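Local coordinates for protein seryl-tRNA synthetase (Pyrococcus horikoshii, PDB 2ZR2) that catalyses the ATP-dependent attachment of serine to tRNA(Ser) and probably also charges tRNA(Sec) with serine, at residues D31-L36 and K97-Y102; F212-P217 and L274-S279; R283-T288 and I296-Q301. All blocks are in the same frame, centred on the assembly; numbering follows the deposited sequence.

Overall arrangement
Followed from the N terminus, the chain makes its three contacts in series, none enclosing or crossing another. Interaction 1 comes first, bringing helix 72-103 back against helix 27-63 and so closing the helical hairpin of the N-terminal tRNA-binding extension. Within the catalytic core, interaction 2 joins strand 213-216 to strand 273-282, in parallel, across 56 intervening residues. The second of these strands soon runs into interaction 3, which closes a short loop before strand 301-311 and holds the adenosine monophosphate. Centres of interactions 2 and 3 lie about 23 Å apart, whereas interaction 1 is about 37 Å and 35 Å from them, centre to centre.

Interaction 1 (D31-L36 and K97-Y102); sequences DEILKL and KKIDYY
Leu36 and Ile99 pack together in an apolar seam between two nearly antiparallel helices; the axes of these short helical segments approach to 9.5 Å at an angle of 154°. Their side chains slide past each other in opposite directions, with Leu36 CB 3.7 Å from Ile99 CG1. The CD1 branch of Leu36 also touches the aliphatic root of Lys98, meeting its CB at 3.5 Å while the lysine chain leads its amine away. On Ile99, CG1 stands anti to the carbonyl carbon (chi1 -67°), which carries the longer branch to Leu36 and leaves CG2 to approach Ile33 CG2 at 4.3 Å. An alanine at Ile99 lacks both branches, and the loss would probably open a gap beside Leu36 CB and leave Ile33 CG2 without its partner across the helices.

Tyr102 extends the seam. Ile33 lays CG1 and CD1 against the base of Tyr102, CG1 being 3.8 Å from Tyr102 CB, and Leu36 CD1 comes to the ring at its edge, near its plane. Trp29 also meets this ring, and Ile4 of helix 4-8 touches both Ile33 and Ile99.

Polar groups stay at the margin: Glu32 OE2 is 4.3 Å from Tyr102 OH, too far for a hydrogen bond. No hydrogen bond or salt bridge joins the two segments, so this turn of the long antiparallel arm, the hallmark of the seryl-tRNA synthetase N-terminal extension, relies on side-chain packing and exclusion of water.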
loop_
_atom_site.group_PDB
_atom_site.type_symbol
_atom_site.label_atom_id
_atom_site.label_comp_id
_atom_site.label_asym_id
_atom_site.label_seq_id
_atom_site.Cartn_x
_atom_site.Cartn_y
_atom_site.Cartn_z
ATOM N N ASP A 31 18.630 33.511 15.836
ATOM C CA ASP A 31 18.952 34.234 17.051
ATOM C C ASP A 31 18.399 33.455 18.233
ATOM O O ASP A 31 19.120 33.164 19.195
ATOM C CB ASP A 31 18.333 35.641 17.020
ATOM C CG ASP A 31 18.854 36.500 15.859
ATOM O OD1 ASP A 31 20.080 36.732 15.784
ATOM O OD2 ASP A 31 18.030 36.947 15.022
ATOM N N GLU A 32 17.112 33.118 18.146
ATOM C CA GLU A 32 16.423 32.374 19.194
ATOM C C GLU A 32 17.201 31.131 19.583
ATOM O O GLU A 32 17.341 30.809 20.756
ATOM C CB GLU A 32 15.036 31.963 18.724
ATOM C CG GLU A 32 13.902 32.545 19.554
ATOM C CD GLU A 32 14.169 32.468 21.052
ATOM O OE1 GLU A 32 14.785 33.411 21.591
ATOM O OE2 GLU A 32 13.772 31.464 21.685
ATOM N N ILE A 33 17.699 30.431 18.577
ATOM C CA ILE A 33 18.476 29.227 18.792
ATOM C C ILE A 33 19.744 29.548 19.574
ATOM O O ILE A 33 20.010 28.941 20.614
ATOM C CB ILE A 33 18.852 28.570 17.435
ATOM C CG1 ILE A 33 17.568 28.152 16.702
ATOM C CG2 ILE A 33 19.819 27.380 17.654
ATOM C CD1 ILE A 33 17.794 27.649 15.291
ATOM N N LEU A 34 20.516 30.516 19.085
ATOM C CA LEU A 34 21.770 30.884 19.742
ATOM C C LEU A 34 21.616 31.418 21.168
ATOM O O LEU A 34 22.420 31.095 22.040
ATOM C CB LEU A 34 22.548 31.882 18.874
ATOM C CG LEU A 34 23.079 31.303 17.551
ATOM C CD1 LEU A 34 23.574 32.428 16.673
ATOM C CD2 LEU A 34 24.197 30.290 17.801
ATOM N N LYS A 35 20.588 32.217 21.423
ATOM C CA LYS A 35 20.422 32.740 22.767
ATOM C C LYS A 35 20.038 31.622 23.735
ATOM O O LYS A 35 20.364 31.678 24.924
ATOM C CB LYS A 35 19.384 33.870 22.789
ATOM C CG LYS A 35 17.944 33.440 22.935
ATOM C CD LYS A 35 17.334 34.002 24.222
ATOM C CE LYS A 35 17.335 35.523 24.231
ATOM N NZ LYS A 35 16.812 36.096 25.507
ATOM N N LEU A 36 19.343 30.605 23.230
ATOM C CA LEU A 36 18.952 29.476 24.068
ATOM C C LEU A 36 20.214 28.653 24.293
ATOM O O LEU A 36 20.514 28.235 25.419
ATOM C CB LEU A 36 17.895 28.600 23.378
ATOM C CG LEU A 36 16.420 29.009 23.210
ATOM C CD1 LEU A 36 15.685 27.867 22.478
ATOM C CD2 LEU A 36 15.755 29.286 24.563
ATOM N N LYS A 97 15.309 20.871 24.510
ATOM C CA LYS A 97 14.139 20.562 23.718
ATOM C C LYS A 97 13.714 21.726 22.826
ATOM O O LYS A 97 13.296 21.515 21.689
ATOM C CB LYS A 97 12.989 20.124 24.632
ATOM C CG LYS A 97 13.185 18.727 25.197
ATOM C CD LYS A 97 12.144 18.366 26.248
ATOM C CE LYS A 97 12.546 17.059 26.949
ATOM N NZ LYS A 97 11.801 16.798 28.210
ATOM N N LYS A 98 13.827 22.952 23.328
ATOM C CA LYS A 98 13.439 24.109 22.531
ATOM C C LYS A 98 14.450 24.300 21.415
ATOM O O LYS A 98 14.098 24.666 20.291
ATOM C CB LYS A 98 13.361 25.370 23.392
ATOM C CG LYS A 98 12.383 25.268 24.557
ATOM C CD LYS A 98 11.877 26.648 24.984
ATOM C CE LYS A 98 11.118 26.616 26.313
ATOM N NZ LYS A 98 12.005 26.370 27.502
ATOM N N ILE A 99 15.709 24.039 21.715
ATOM C CA ILE A 99 16.730 24.191 20.699
ATOM C C ILE A 99 16.495 23.185 19.578
ATOM O O ILE A 99 16.489 23.550 18.396
ATOM C CB ILE A 99 18.145 23.999 21.296
ATOM C CG1 ILE A 99 18.453 25.152 22.251
ATOM C CG2 ILE A 99 19.187 23.944 20.185
ATOM C CD1 ILE A 99 19.708 24.958 23.064
ATOM N N ASP A 100 16.286 21.922 19.955
ATOM C CA ASP A 100 16.059 20.848 18.990
ATOM C C ASP A 100 14.786 21.017 18.176
ATOM O O ASP A 100 14.735 20.626 17.012
ATOM C CB ASP A 100 16.041 19.489 19.687
ATOM C CG ASP A 100 17.419 19.055 20.150
ATOM O OD1 ASP A 100 18.395 19.296 19.406
ATOM O OD2 ASP A 100 17.533 18.464 21.248
ATOM N N TYR A 101 13.760 21.596 18.784
ATOM C CA TYR A 101 12.495 21.821 18.089
ATOM C C TYR A 101 12.698 22.687 16.843
ATOM O O TYR A 101 12.085 22.453 15.804
ATOM C CB TYR A 101 11.508 22.501 19.027
ATOM C CG TYR A 101 10.259 22.969 18.349
ATOM C CD1 TYR A 101 9.107 22.203 18.375
ATOM C CD2 TYR A 101 10.230 24.190 17.669
ATOM C CE1 TYR A 101 7.942 22.634 17.738
ATOM C CE2 TYR A 101 9.076 24.634 17.028
ATOM C CZ TYR A 101 7.935 23.848 17.065
ATOM O OH TYR A 101 6.796 24.263 16.416
ATOM N N TYR A 102 13.554 23.696 16.960
ATOM C CA TYR A 102 13.837 24.575 15.837
ATOM C C TYR A 102 14.765 23.867 14.870
ATOM O O TYR A 102 14.592 23.928 13.652
ATOM C CB TYR A 102 14.504 25.857 16.322
ATOM C CG TYR A 102 13.580 26.766 17.103
ATOM C CD1 TYR A 102 13.901 27.171 18.402
ATOM C CD2 TYR A 102 12.394 27.232 16.538
ATOM C CE1 TYR A 102 13.064 28.016 19.116
ATOM C CE2 TYR A 102 11.552 28.073 17.235
ATOM C CZ TYR A 102 11.886 28.464 18.527
ATOM O OH TYR A 102 11.032 29.284 19.238
#

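Interaction 2 (F212-P217 and L274-S279); sequences FTPVIP and LYVGVS
Phe212 and Leu274 form the apolar centre at the start of the paired segments. Leu274 CB sits over one face of the phenylalanine ring, 3.8 Å from its centroid and 16° off the normal, a CH-pi contact, while the two methyls of Leu274 reach toward the far end of the ring. Next along, Val276 CG1 packs against Phe212 CB at 3.7 Å and approaches Pro214, on the same face of the sheet as Val276. Val309 and Val305 of strand 301-311, together with Leu207 and Ile208 of helix 190-209, add to this layer. On the face of Thr213, Val215 and Tyr275, Val215 CG1 touches Tyr275 CD1 at 3.9 Å, and Tyr275 OH is hydrogen-bonded to His261.

This is the class II synthetase core: helix 190-209 followed by strand 213-216 fits motif 1, and its strand runs parallel to strand 273-282, the first strand of motif 2. As expected of motif 1, Val215 and Ile216 also pair antiparallel with a strand of the second subunit, continuing the sheet across the dimer interface.

Outward lie the backbone bonds. Thr213 brackets Tyr275, its N donating to Leu274 O (2.8 Å) and its O accepting from Val276 N (3.0 Å). Val215 repeats the pattern around Gly277, with Val215 N to Val276 O at 3.1 Å and Val278 N to Val215 O at 3.2 Å. Leu274 O is gripped twice: with chi1 at 46°, Thr213 OG1 lies between its own backbone N and carbonyl carbon and donates to Leu274 O at 2.8 Å, arriving from the face of the carbonyl plane opposite to Thr213 N.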
loop_
_atom_site.group_PDB
_atom_site.type_symbol
_atom_site.label_atom_id
_atom_site.label_comp_id
_atom_site.label_asym_id
_atom_site.label_seq_id
_atom_site.Cartn_x
_atom_site.Cartn_y
_atom_site.Cartn_z
ATOM N N PHE A 212 23.603 -2.159 -7.336
ATOM C CA PHE A 212 22.720 -1.794 -6.229
ATOM C C PHE A 212 21.996 -3.027 -5.744
ATOM O O PHE A 212 21.574 -3.869 -6.554
ATOM C CB PHE A 212 21.697 -0.748 -6.661
ATOM C CG PHE A 212 22.277 0.608 -6.859
ATOM C CD1 PHE A 212 23.297 0.812 -7.786
ATOM C CD2 PHE A 212 21.819 1.689 -6.109
ATOM C CE1 PHE A 212 23.847 2.076 -7.955
ATOM C CE2 PHE A 212 22.366 2.959 -6.275
ATOM C CZ PHE A 212 23.381 3.154 -7.197
ATOM N N THR A 213 21.859 -3.151 -4.428
ATOM C CA THR A 213 21.152 -4.301 -3.880
ATOM C C THR A 213 19.641 -4.039 -3.907
ATOM O O THR A 213 19.143 -3.028 -3.390
ATOM C CB THR A 213 21.647 -4.667 -2.428
ATOM O OG1 THR A 213 21.740 -3.489 -1.623
ATOM C CG2 THR A 213 23.015 -5.321 -2.488
ATOM N N PRO A 214 18.898 -4.936 -4.556
ATOM C CA PRO A 214 17.440 -4.809 -4.660
ATOM C C PRO A 214 16.663 -5.124 -3.392
ATOM O O PRO A 214 16.771 -6.204 -2.831
ATOM C CB PRO A 214 17.086 -5.750 -5.820
ATOM C CG PRO A 214 18.164 -6.773 -5.769
ATOM C CD PRO A 214 19.410 -5.961 -5.477
ATOM N N VAL A 215 15.860 -4.172 -2.947
ATOM C CA VAL A 215 15.069 -4.384 -1.751
ATOM C C VAL A 215 13.597 -4.013 -1.929
ATOM O O VAL A 215 13.266 -3.089 -2.657
ATOM C CB VAL A 215 15.688 -3.601 -0.574
ATOM C CG1 VAL A 215 16.683 -2.607 -1.112
ATOM C CG2 VAL A 215 14.616 -2.893 0.247
ATOM N N ILE A 216 12.721 -4.798 -1.308
ATOM C CA ILE A 216 11.284 -4.542 -1.294
ATOM C C ILE A 216 11.079 -4.189 0.182
ATOM O O ILE A 216 11.215 -5.030 1.069
ATOM C CB ILE A 216 10.479 -5.787 -1.646
ATOM C CG1 ILE A 216 10.648 -6.089 -3.133
ATOM C CG2 ILE A 216 9.018 -5.571 -1.270
ATOM C CD1 ILE A 216 9.811 -7.252 -3.645
ATOM N N PRO A 217 10.758 -2.934 0.472
ATOM C CA PRO A 217 10.589 -2.591 1.889
ATOM C C PRO A 217 9.188 -2.665 2.442
ATOM O O PRO A 217 8.251 -3.123 1.783
ATOM C CB PRO A 217 11.082 -1.158 1.927
ATOM C CG PRO A 217 10.438 -0.617 0.651
ATOM C CD PRO A 217 10.705 -1.730 -0.382
ATOM N N LEU A 274 24.625 0.731 -1.387
ATOM C CA LEU A 274 23.758 1.028 -2.522
ATOM C C LEU A 274 22.458 0.229 -2.586
ATOM O O LEU A 274 22.455 -0.991 -2.778
ATOM C CB LEU A 274 24.524 0.834 -3.824
ATOM C CG LEU A 274 25.836 1.605 -3.913
ATOM C CD1 LEU A 274 26.470 1.244 -5.224
ATOM C CD2 LEU A 274 25.622 3.112 -3.799
ATOM N N TYR A 275 21.344 0.936 -2.459
ATOM C CA TYR A 275 20.050 0.286 -2.502
ATOM C C TYR A 275 19.160 0.752 -3.637
ATOM O O TYR A 275 19.179 1.916 -4.032
ATOM C CB TYR A 275 19.330 0.511 -1.183
ATOM C CG TYR A 275 20.036 -0.097 0.002
ATOM C CD1 TYR A 275 20.185 -1.479 0.118
ATOM C CD2 TYR A 275 20.514 0.706 1.031
ATOM C CE1 TYR A 275 20.785 -2.044 1.237
ATOM C CE2 TYR A 275 21.113 0.156 2.151
ATOM C CZ TYR A 275 21.241 -1.221 2.247
ATOM O OH TYR A 275 21.800 -1.754 3.376
ATOM N N VAL A 276 18.390 -0.182 -4.171
ATOM C CA VAL A 276 17.433 0.125 -5.220
ATOM C C VAL A 276 16.129 -0.547 -4.809
ATOM O O VAL A 276 15.984 -1.763 -4.931
ATOM C CB VAL A 276 17.883 -0.391 -6.617
ATOM C CG1 VAL A 276 18.220 -1.875 -6.567
ATOM C CG2 VAL A 276 16.785 -0.132 -7.630
ATOM N N GLY A 277 15.196 0.246 -4.285
ATOM C CA GLY A 277 13.925 -0.308 -3.861
ATOM C C GLY A 277 12.748 -0.179 -4.826
ATOM O O GLY A 277 12.748 0.654 -5.737
ATOM N N VAL A 278 11.747 -1.034 -4.629
ATOM C CA VAL A 278 10.528 -1.013 -5.432
ATOM C C VAL A 278 9.417 -0.936 -4.402
ATOM O O VAL A 278 9.494 -1.589 -3.363
ATOM C CB VAL A 278 10.270 -2.327 -6.218
ATOM C CG1 VAL A 278 9.602 -2.017 -7.542
ATOM C CG2 VAL A 278 11.534 -3.087 -6.411
ATOM N N SER A 279 8.382 -0.152 -4.679
ATOM C CA SER A 279 7.283 -0.083 -3.736
ATOM C C SER A 279 6.156 0.773 -4.228
ATOM O O SER A 279 6.359 1.649 -5.052
ATOM C CB SER A 279 7.742 0.510 -2.407
ATOM O OG SER A 279 7.587 1.917 -2.425
#

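Interaction 3 (R283-T288 and I296-Q301); sequences RKEAGT and IFRVHQ. With AMP (adenosine monophosphate), chain C; SO4 (sulfate ion), chain D; SO4 (sulfate ion), chain E.
Arg283 and His300 face each other across an irregular loop, where Arg283 N donates to His300 O (2.9 Å). The histidine ring returns the bond, His300 ND1 reaching Arg283 O at 2.8 Å with the acceptor in the ring plane and the donor in the carbonyl plane; this fixes the ring's rotation and turns NE2 to a sulfate ion, probably from the crystallisation liquor.

Around the adenine, Glu285 OE2 accepts from N6 of the AMP at 2.9 Å, and Val299 N donates to its N1 at 3.1 Å. The guanidinium of Arg283 offers one face to N7 of the AMP, while its NH2 grips O3P at 2.8 Å and NH1 makes a weak bond to O2P. Arg298 crosses Glu285 at about a right angle, with its CD 3.6 Å from Glu285 OE1, then bends at chi3 (-68°) so that NH1 reaches O1 of another such sulfate at 2.7 Å.

Base recognition by backbone and carboxylate, with an arginine on the alpha-phosphate, is characteristic of the motif 2 loop of class II synthetases, here joining strands 273-282 and 301-311 and supplying one side of a nucleotide site that Glu370 and Ser411 help complete.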
loop_
_atom_site.group_PDB
_atom_site.type_symbol
_atom_site.label_atom_id
_atom_site.label_comp_id
_atom_site.label_asym_id
_atom_site.label_seq_id
_atom_site.Cartn_x
_atom_site.Cartn_y
_atom_site.Cartn_z
ATOM N N ARG A 283 0.317 9.087 -1.668
ATOM C CA ARG A 283 0.388 10.527 -1.415
ATOM C C ARG A 283 -0.999 11.139 -1.376
ATOM O O ARG A 283 -1.847 10.839 -2.217
ATOM C CB ARG A 283 1.188 11.231 -2.514
ATOM C CG ARG A 283 2.162 10.336 -3.248
ATOM C CD ARG A 283 3.579 10.451 -2.753
ATOM N NE ARG A 283 4.182 11.687 -3.227
ATOM C CZ ARG A 283 5.430 11.790 -3.677
ATOM N NH1 ARG A 283 6.223 10.724 -3.725
ATOM N NH2 ARG A 283 5.883 12.971 -4.072
ATOM N N LYS A 284 -1.218 12.009 -0.398
ATOM C CA LYS A 284 -2.497 12.682 -0.245
ATOM C C LYS A 284 -2.668 13.696 -1.361
ATOM O O LYS A 284 -3.772 13.895 -1.854
ATOM C CB LYS A 284 -2.566 13.425 1.089
ATOM C CG LYS A 284 -2.721 12.565 2.330
ATOM C CD LYS A 284 -2.690 13.438 3.593
ATOM C CE LYS A 284 -2.839 12.623 4.876
ATOM N NZ LYS A 284 -2.649 13.446 6.109
ATOM N N GLU A 285 -1.570 14.332 -1.764
ATOM C CA GLU A 285 -1.630 15.353 -2.795
ATOM C C GLU A 285 -2.657 16.401 -2.372
ATOM O O GLU A 285 -3.393 16.923 -3.209
ATOM C CB GLU A 285 -2.031 14.758 -4.148
ATOM C CG GLU A 285 -0.911 14.013 -4.868
ATOM C CD GLU A 285 0.347 14.858 -5.061
ATOM O OE1 GLU A 285 0.225 16.099 -5.185
ATOM O OE2 GLU A 285 1.457 14.278 -5.106
ATOM N N ALA A 286 -2.685 16.711 -1.073
ATOM C CA ALA A 286 -3.631 17.676 -0.511
ATOM C C ALA A 286 -3.623 19.052 -1.181
ATOM O O ALA A 286 -4.683 19.617 -1.448
ATOM C CB ALA A 286 -3.390 17.824 0.983
ATOM N N GLY A 287 -2.432 19.589 -1.448
ATOM C CA GLY A 287 -2.317 20.892 -2.087
ATOM C C GLY A 287 -3.250 21.092 -3.276
ATOM O O GLY A 287 -3.607 22.227 -3.590
ATOM N N THR A 288 -3.621 20.000 -3.951
ATOM C CA THR A 288 -4.543 20.043 -5.089
ATOM C C THR A 288 -5.737 19.127 -4.829
ATOM O O THR A 288 -5.777 18.409 -3.830
ATOM C CB THR A 288 -3.887 19.584 -6.411
ATOM O OG1 THR A 288 -2.872 18.610 -6.142
ATOM C CG2 THR A 288 -3.302 20.766 -7.149
ATOM N N ILE A 296 -3.131 9.624 -14.999
ATOM C CA ILE A 296 -2.227 9.027 -14.014
ATOM C C ILE A 296 -0.921 9.791 -13.806
ATOM O O ILE A 296 0.097 9.206 -13.422
ATOM C CB ILE A 296 -1.865 7.584 -14.400
ATOM C CG1 ILE A 296 -1.188 7.572 -15.778
ATOM C CG2 ILE A 296 -3.118 6.708 -14.354
ATOM C CD1 ILE A 296 -0.748 6.163 -16.272
ATOM N N PHE A 297 -0.943 11.094 -14.055
ATOM C CA PHE A 297 0.253 11.912 -13.881
ATOM C C PHE A 297 0.464 12.272 -12.417
ATOM O O PHE A 297 1.575 12.189 -11.906
ATOM C CB PHE A 297 0.150 13.206 -14.682
ATOM C CG PHE A 297 1.395 14.031 -14.637
ATOM C CD1 PHE A 297 2.563 13.585 -15.268
ATOM C CD2 PHE A 297 1.430 15.228 -13.915
ATOM C CE1 PHE A 297 3.760 14.318 -15.182
ATOM C CE2 PHE A 297 2.618 15.975 -13.819
ATOM C CZ PHE A 297 3.792 15.513 -14.457
ATOM N N ARG A 298 -0.609 12.697 -11.758
ATOM C CA ARG A 298 -0.547 13.077 -10.360
ATOM C C ARG A 298 -1.697 12.377 -9.645
ATOM O O ARG A 298 -2.808 12.901 -9.555
ATOM C CB ARG A 298 -0.668 14.603 -10.212
ATOM C CG ARG A 298 -0.636 15.052 -8.754
ATOM C CD ARG A 298 -0.819 16.552 -8.564
ATOM N NE ARG A 298 0.322 17.307 -9.065
ATOM C CZ ARG A 298 0.384 17.840 -10.277
ATOM N NH1 ARG A 298 -0.639 17.710 -11.119
ATOM N NH2 ARG A 298 1.477 18.487 -10.653
ATOM N N VAL A 299 -1.415 11.195 -9.114
ATOM C CA VAL A 299 -2.441 10.406 -8.449
ATOM C C VAL A 299 -2.091 10.078 -7.009
ATOM O O VAL A 299 -1.021 10.419 -6.525
ATOM C CB VAL A 299 -2.643 9.088 -9.212
ATOM C CG1 VAL A 299 -3.255 9.355 -10.567
ATOM C CG2 VAL A 299 -1.290 8.414 -9.414
ATOM N N HIS A 300 -3.001 9.396 -6.329
ATOM C CA HIS A 300 -2.766 9.006 -4.950
ATOM C C HIS A 300 -1.819 7.812 -4.791
ATOM O O HIS A 300 -1.132 7.717 -3.767
ATOM C CB HIS A 300 -4.094 8.719 -4.258
ATOM C CG HIS A 300 -4.908 9.947 -4.026
ATOM N ND1 HIS A 300 -4.437 11.021 -3.301
ATOM C CD2 HIS A 300 -6.154 10.282 -4.428
ATOM C CE1 HIS A 300 -5.360 11.961 -3.265
ATOM N NE2 HIS A 300 -6.411 11.539 -3.939
ATOM N N GLN A 301 -1.789 6.900 -5.773
ATOM C CA GLN A 301 -0.873 5.762 -5.699
ATOM C C GLN A 301 -0.124 5.512 -7.005
ATOM O O GLN A 301 -0.682 5.639 -8.091
ATOM C CB GLN A 301 -1.603 4.468 -5.287
ATOM C CG GLN A 301 -2.264 3.735 -6.424
ATOM C CD GLN A 301 -3.046 2.520 -5.974
ATOM O OE1 GLN A 301 -3.784 2.578 -4.992
ATOM N NE2 GLN A 301 -2.916 1.419 -6.706
HETATM P P AMP C . 9.565 13.014 -5.101
HETATM O O1P AMP C . 10.893 13.441 -5.586
HETATM O O2P AMP C . 9.374 11.667 -4.249
HETATM O O3P AMP C . 8.337 14.057 -4.894
HETATM O "O5'" AMP C . 8.937 12.384 -6.457
HETATM C "C5'" AMP C . 9.764 11.667 -7.378
HETATM C "C4'" AMP C . 8.958 11.175 -8.570
HETATM O "O4'" AMP C . 7.830 10.389 -8.138
HETATM C "C3'" AMP C . 8.343 12.314 -9.379
HETATM O "O3'" AMP C . 9.327 12.863 -10.258
HETATM C "C2'" AMP C . 7.347 11.537 -10.205
HETATM O "O2'" AMP C . 8.019 10.809 -11.236
HETATM C "C1'" AMP C . 6.760 10.572 -9.158
HETATM N N9 AMP C . 5.579 11.183 -8.480
HETATM C C8 AMP C . 5.599 12.025 -7.430
HETATM N N7 AMP C . 4.343 12.314 -7.077
HETATM C C5 AMP C . 3.529 11.663 -7.904
HETATM C C6 AMP C . 2.145 11.572 -8.026
HETATM N N6 AMP C . 1.356 12.233 -7.196
HETATM N N1 AMP C . 1.611 10.793 -8.996
HETATM C C2 AMP C . 2.395 10.106 -9.840
HETATM N N3 AMP C . 3.727 10.180 -9.742
HETATM C C4 AMP C . 4.311 10.946 -8.792
HETATM S S SO4 D . -8.491 14.457 -4.132
HETATM O O1 SO4 D . -9.233 13.582 -3.202
HETATM O O2 SO4 D . -7.990 13.657 -5.267
HETATM O O3 SO4 D . -9.379 15.516 -4.644
HETATM O O4 SO4 D . -7.359 15.084 -3.422
HETATM S S SO4 E . -0.991 20.005 -13.875
HETATM O O1 SO4 E . -1.879 19.181 -13.034
HETATM O O2 SO4 E . -1.048 19.505 -15.265
HETATM O O3 SO4 E . -1.408 21.420 -13.831
HETATM O O4 SO4 E . 0.382 19.900 -13.352
#